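Local coordinates for protein ribosomal RNA small subunit methyltransferase E (Legionella pneumophila, PDB 5O95) that probably methylates the N3 position of a uridine in 16S ribosomal RNA, using S-adenosyl-L-methionine as methyl donor, at residues F178-T181 with W182-P186; K124-M127 with A128-H132. All blocks are in the same frame, centred on the assembly; numbering follows the deposited sequence.

Interaction 1. Residues F178-T181 with W182-P186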
# COMPACT_ATOMS: atom_id res chain seq x y z
N PHE B 178 -10.37 -10.10 20.72
CA PHE B 178 -9.57 -9.63 21.85
C PHE B 178 -8.38 -8.80 21.40
O PHE B 178 -7.38 -8.70 22.11
CB PHE B 178 -9.13 -10.78 22.76
CG PHE B 178 -10.27 -11.60 23.28
CD1 PHE B 178 -10.98 -11.19 24.39
CD2 PHE B 178 -10.64 -12.78 22.64
CE1 PHE B 178 -12.05 -11.94 24.87
CE2 PHE B 178 -11.70 -13.53 23.11
CZ PHE B 178 -12.40 -13.12 24.22
N SER B 179 -8.50 -8.18 20.23
CA SER B 179 -7.40 -7.41 19.67
C SER B 179 -7.11 -6.17 20.51
O SER B 179 -7.97 -5.64 21.23
CB SER B 179 -7.69 -7.00 18.22
OG SER B 179 -8.84 -6.16 18.14
N LYS B 180 -5.86 -5.73 20.44
CA LYS B 180 -5.41 -4.46 20.97
C LYS B 180 -4.72 -3.70 19.84
O LYS B 180 -4.34 -4.28 18.82
CB LYS B 180 -4.44 -4.66 22.15
CG LYS B 180 -5.03 -5.44 23.32
CD LYS B 180 -4.00 -5.66 24.42
CE LYS B 180 -4.54 -6.57 25.52
NZ LYS B 180 -5.76 -6.02 26.16
N THR B 181 -4.56 -2.38 20.00
CA THR B 181 -3.94 -1.59 18.96
C THR B 181 -2.43 -1.52 19.18
O THR B 181 -1.90 -2.01 20.17
CB THR B 181 -4.51 -0.17 18.89
OG1 THR B 181 -3.93 0.64 19.92
CG2 THR B 181 -6.03 -0.17 19.05
N TRP B 182 -1.75 -0.88 18.24
CA TRP B 182 -0.29 -0.75 18.32
C TRP B 182 0.14 -0.07 19.62
O TRP B 182 1.26 -0.30 20.09
CB TRP B 182 0.22 0.03 17.11
CG TRP B 182 -0.22 1.49 17.10
CD1 TRP B 182 -1.34 2.01 16.51
CD2 TRP B 182 0.46 2.59 17.71
NE1 TRP B 182 -1.40 3.37 16.73
CE2 TRP B 182 -0.31 3.75 17.47
CE3 TRP B 182 1.65 2.71 18.45
CZ2 TRP B 182 0.07 5.01 17.92
CZ3 TRP B 182 2.02 3.97 18.91
CH2 TRP B 182 1.23 5.10 18.64
N ARG B 183 -0.73 0.76 20.21
CA ARG B 183 -0.35 1.48 21.42
C ARG B 183 -0.19 0.57 22.62
O ARG B 183 0.44 0.98 23.60
CB ARG B 183 -1.41 2.54 21.73
CG ARG B 183 -1.54 3.61 20.66
CD ARG B 183 -2.54 4.69 21.09
NE ARG B 183 -2.17 5.99 20.54
CZ ARG B 183 -2.68 6.49 19.42
NH1 ARG B 183 -3.59 5.80 18.74
NH2 ARG B 183 -2.28 7.68 18.98
N ASP B 184 -0.76 -0.63 22.59
CA ASP B 184 -0.75 -1.52 23.75
C ASP B 184 0.36 -2.56 23.68
O ASP B 184 0.45 -3.40 24.58
CB ASP B 184 -2.09 -2.25 23.87
CG ASP B 184 -3.25 -1.29 23.97
OD1 ASP B 184 -3.17 -0.34 24.77
OD2 ASP B 184 -4.23 -1.48 23.22
N TYR B 185 1.20 -2.53 22.65
CA TYR B 185 2.26 -3.51 22.53
C TYR B 185 3.62 -2.82 22.50
O TYR B 185 3.73 -1.70 21.98
CB TYR B 185 2.10 -4.35 21.25
CG TYR B 185 0.86 -5.20 21.27
CD1 TYR B 185 0.69 -6.17 22.26
CD2 TYR B 185 -0.13 -5.04 20.32
CE1 TYR B 185 -0.45 -6.96 22.29
CE2 TYR B 185 -1.28 -5.82 20.35
CZ TYR B 185 -1.42 -6.79 21.33
OH TYR B 185 -2.55 -7.57 21.37
N PRO B 186 4.66 -3.46 23.04
CA PRO B 186 6.03 -2.88 23.04
C PRO B 186 6.70 -3.02 21.68
O PRO B 186 7.59 -3.87 21.46
CB PRO B 186 6.72 -3.68 24.14
CG PRO B 186 6.10 -5.04 24.04
CD PRO B 186 4.62 -4.76 23.74
O HOH W 1 -4.41 3.22 18.36
O HOH W 2 -5.37 1.44 22.08
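The Tyr185 ring slants against the backbone of Lys180 and Thr181, with CD2 3.5 Å from Thr181 O. Its CZ end and OH pass beside the Lys180 side chain, which crosses at about a right angle; Lys180 CB lies 3.6 Å from Tyr185 OH. Arg183 CG sits 3.4 Å above the plane of the Trp182 indole, over its centre. The flat guanidinium of Arg183 in turn has Trp182 CZ2 over one face. Thr181 opens the turn. A chi1 of 79° tucks its OG1 between its own N and carbonyl carbon, facing the amides that follow. There Thr181 OG1 accepts Arg183 N at 3.2 Å, which makes an ST turn at the start of the 3-10 segment 182-184. The carbonyl helps close the same turn: Asp184 N donates to Thr181 O at 3.0 Å. Asp184 answers with OD2, which takes a weak, long bond of 3.4 Å from Thr181 N. One water links Thr181 OG1 to Arg183 NH1. A second joins OG1 to Asp184 OD2, weakly at the Asp184 end. Lys180 NZ stays 5.6 Å from Asp184 OD2, so the charged atoms do not touch and any attraction is probably modest. The other polar ends bond outside this stretch. Tyr185 OH bonds Pro217 O. Trp182 NE1 and Arg183 NH2 bond the carbonyls of Ala240 and Ala241 of the second subunit. One amide and two waters thus bond the Thr181 hydroxyl, while Trp182 and Arg183 of the same turn give N-H donors to the dimer partner.

Interaction 2. Residues K124-M127 with A128-H132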
# COMPACT_ATOMS: atom_id res chain seq x y z
N LYS B 124 4.61 -28.09 -6.05
CA LYS B 124 6.00 -27.81 -5.66
C LYS B 124 6.80 -27.17 -6.79
O LYS B 124 7.64 -26.29 -6.53
CB LYS B 124 6.69 -29.08 -5.15
CG LYS B 124 6.93 -30.13 -6.21
CD LYS B 124 7.93 -31.18 -5.77
CE LYS B 124 7.98 -32.32 -6.77
NZ LYS B 124 8.67 -33.52 -6.22
N GLU B 125 6.55 -27.57 -8.04
CA GLU B 125 7.30 -26.93 -9.13
C GLU B 125 6.82 -25.51 -9.36
O GLU B 125 7.62 -24.63 -9.69
CB GLU B 125 7.25 -27.79 -10.40
CG GLU B 125 6.11 -27.48 -11.36
CD GLU B 125 6.18 -28.36 -12.61
OE1 GLU B 125 6.88 -29.39 -12.56
OE2 GLU B 125 5.55 -28.00 -13.63
N LYS B 126 5.53 -25.26 -9.18
CA LYS B 126 5.02 -23.90 -9.30
C LYS B 126 5.50 -23.04 -8.14
O LYS B 126 5.80 -21.85 -8.31
CB LYS B 126 3.49 -23.92 -9.34
CG LYS B 126 2.87 -22.56 -9.57
CD LYS B 126 3.16 -22.06 -10.97
CE LYS B 126 2.70 -20.63 -11.14
NZ LYS B 126 2.89 -20.13 -12.53
N MET B 127 5.58 -23.62 -6.94
CA MET B 127 6.12 -22.88 -5.81
C MET B 127 7.59 -22.51 -6.04
O MET B 127 8.00 -21.38 -5.76
CB MET B 127 5.94 -23.67 -4.51
CG MET B 127 6.27 -22.87 -3.28
SD MET B 127 5.27 -21.36 -3.13
CE MET B 127 3.82 -21.98 -2.28
N ALA B 128 8.37 -23.43 -6.62
CA ALA B 128 9.76 -23.08 -6.92
C ALA B 128 9.83 -21.92 -7.90
O ALA B 128 10.67 -21.02 -7.76
CB ALA B 128 10.50 -24.29 -7.47
N LYS B 129 8.95 -21.91 -8.91
CA LYS B 129 8.95 -20.78 -9.83
C LYS B 129 8.52 -19.50 -9.12
O LYS B 129 9.08 -18.44 -9.37
CB LYS B 129 8.04 -21.05 -11.02
CG LYS B 129 8.55 -22.18 -11.93
CD LYS B 129 7.62 -22.41 -13.11
CE LYS B 129 7.97 -23.70 -13.83
NZ LYS B 129 9.44 -23.77 -14.11
N LYS B 130 7.50 -19.59 -8.26
CA LYS B 130 7.06 -18.40 -7.53
C LYS B 130 8.16 -17.86 -6.62
O LYS B 130 8.36 -16.65 -6.54
CB LYS B 130 5.80 -18.72 -6.72
CG LYS B 130 4.54 -18.77 -7.55
CD LYS B 130 4.22 -17.38 -8.04
CE LYS B 130 2.79 -17.31 -8.55
NZ LYS B 130 2.61 -16.07 -9.36
N MET B 131 8.89 -18.75 -5.95
CA MET B 131 9.97 -18.30 -5.07
C MET B 131 11.07 -17.59 -5.85
O MET B 131 11.62 -16.58 -5.38
CB MET B 131 10.52 -19.47 -4.27
CG MET B 131 9.51 -20.08 -3.26
SD MET B 131 9.32 -18.93 -1.88
CE MET B 131 10.95 -18.98 -1.12
N HIS B 132 11.39 -18.08 -7.05
CA HIS B 132 12.37 -17.40 -7.91
C HIS B 132 11.87 -16.02 -8.30
O HIS B 132 12.58 -15.02 -8.18
CB HIS B 132 12.63 -18.25 -9.16
CG HIS B 132 13.67 -17.66 -10.07
ND1 HIS B 132 15.03 -17.85 -9.86
CD2 HIS B 132 13.57 -16.89 -11.18
CE1 HIS B 132 15.71 -17.21 -10.80
NE2 HIS B 132 14.84 -16.63 -11.61
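Met127 turns its CG anti to the backbone N (chi1 -171°), while Met131, one helical turn on, turns its CG anti to the carbonyl carbon (chi1 -66°). The two CG atoms meet 4.3 Å apart. They form an i, i+4 apolar pair in the first turns of helix 124-145, the helix of the beta-alpha-beta unit that joins strands 109-114 and 152-158. Both side chains face that second strand: each packs on Pro156, and Met131 also touches Leu153 and Gln155. The backbone is regular alpha helix. Ala128 N donates to Lys124 O at 3.0 Å, and Lys130 N to Lys126 O at 2.8 Å. Just before the helix, the carboxylate of Asp123 accepts the amide of Lys126. Lysines and a glutamate line the other sides. Lys130 sends NZ to a salt bridge with Glu96. The far end of Lys126 comes near it, with CE of Lys126 4.2 Å from CE of Lys130. Their ammonium groups stay 5.2 Å apart, NZ to NZ, and the salt bridge to Glu96 probably eases that repulsion. Lys129 lays its CG 3.4 Å from Glu125 O, but the charged ends of Lys129 and the poorly ordered Glu125 do not meet. Met127 O accepts Met131 N at 2.8 Å, and Met131 CG packs 3.2 Å from the same oxygen.

In the fold
Interactions 1 and 2 share the SPOUT-type methyltransferase domain but do not touch. Their centres are 36 Å apart, their nearest atoms about 27 Å. They sit at opposite margins of its six-stranded parallel sheet. Met127 and Met131 of interaction 2 pack on outermost strand 152-158. Tyr185 of the loop 178-186 packs on the other outermost strand, 216-218. Only the loop is near the cofactor site: the side chain of Trp182 lies about 6 Å from that of Leu220, and the side chain of Thr181 about 7 Å from Gly221. Leu220 and Gly221 bind S-adenosyl-L-methionine in a structure of this protein, though none is bound to this chain. Interaction 1 also meets the second subunit. Interaction 2 is near neither.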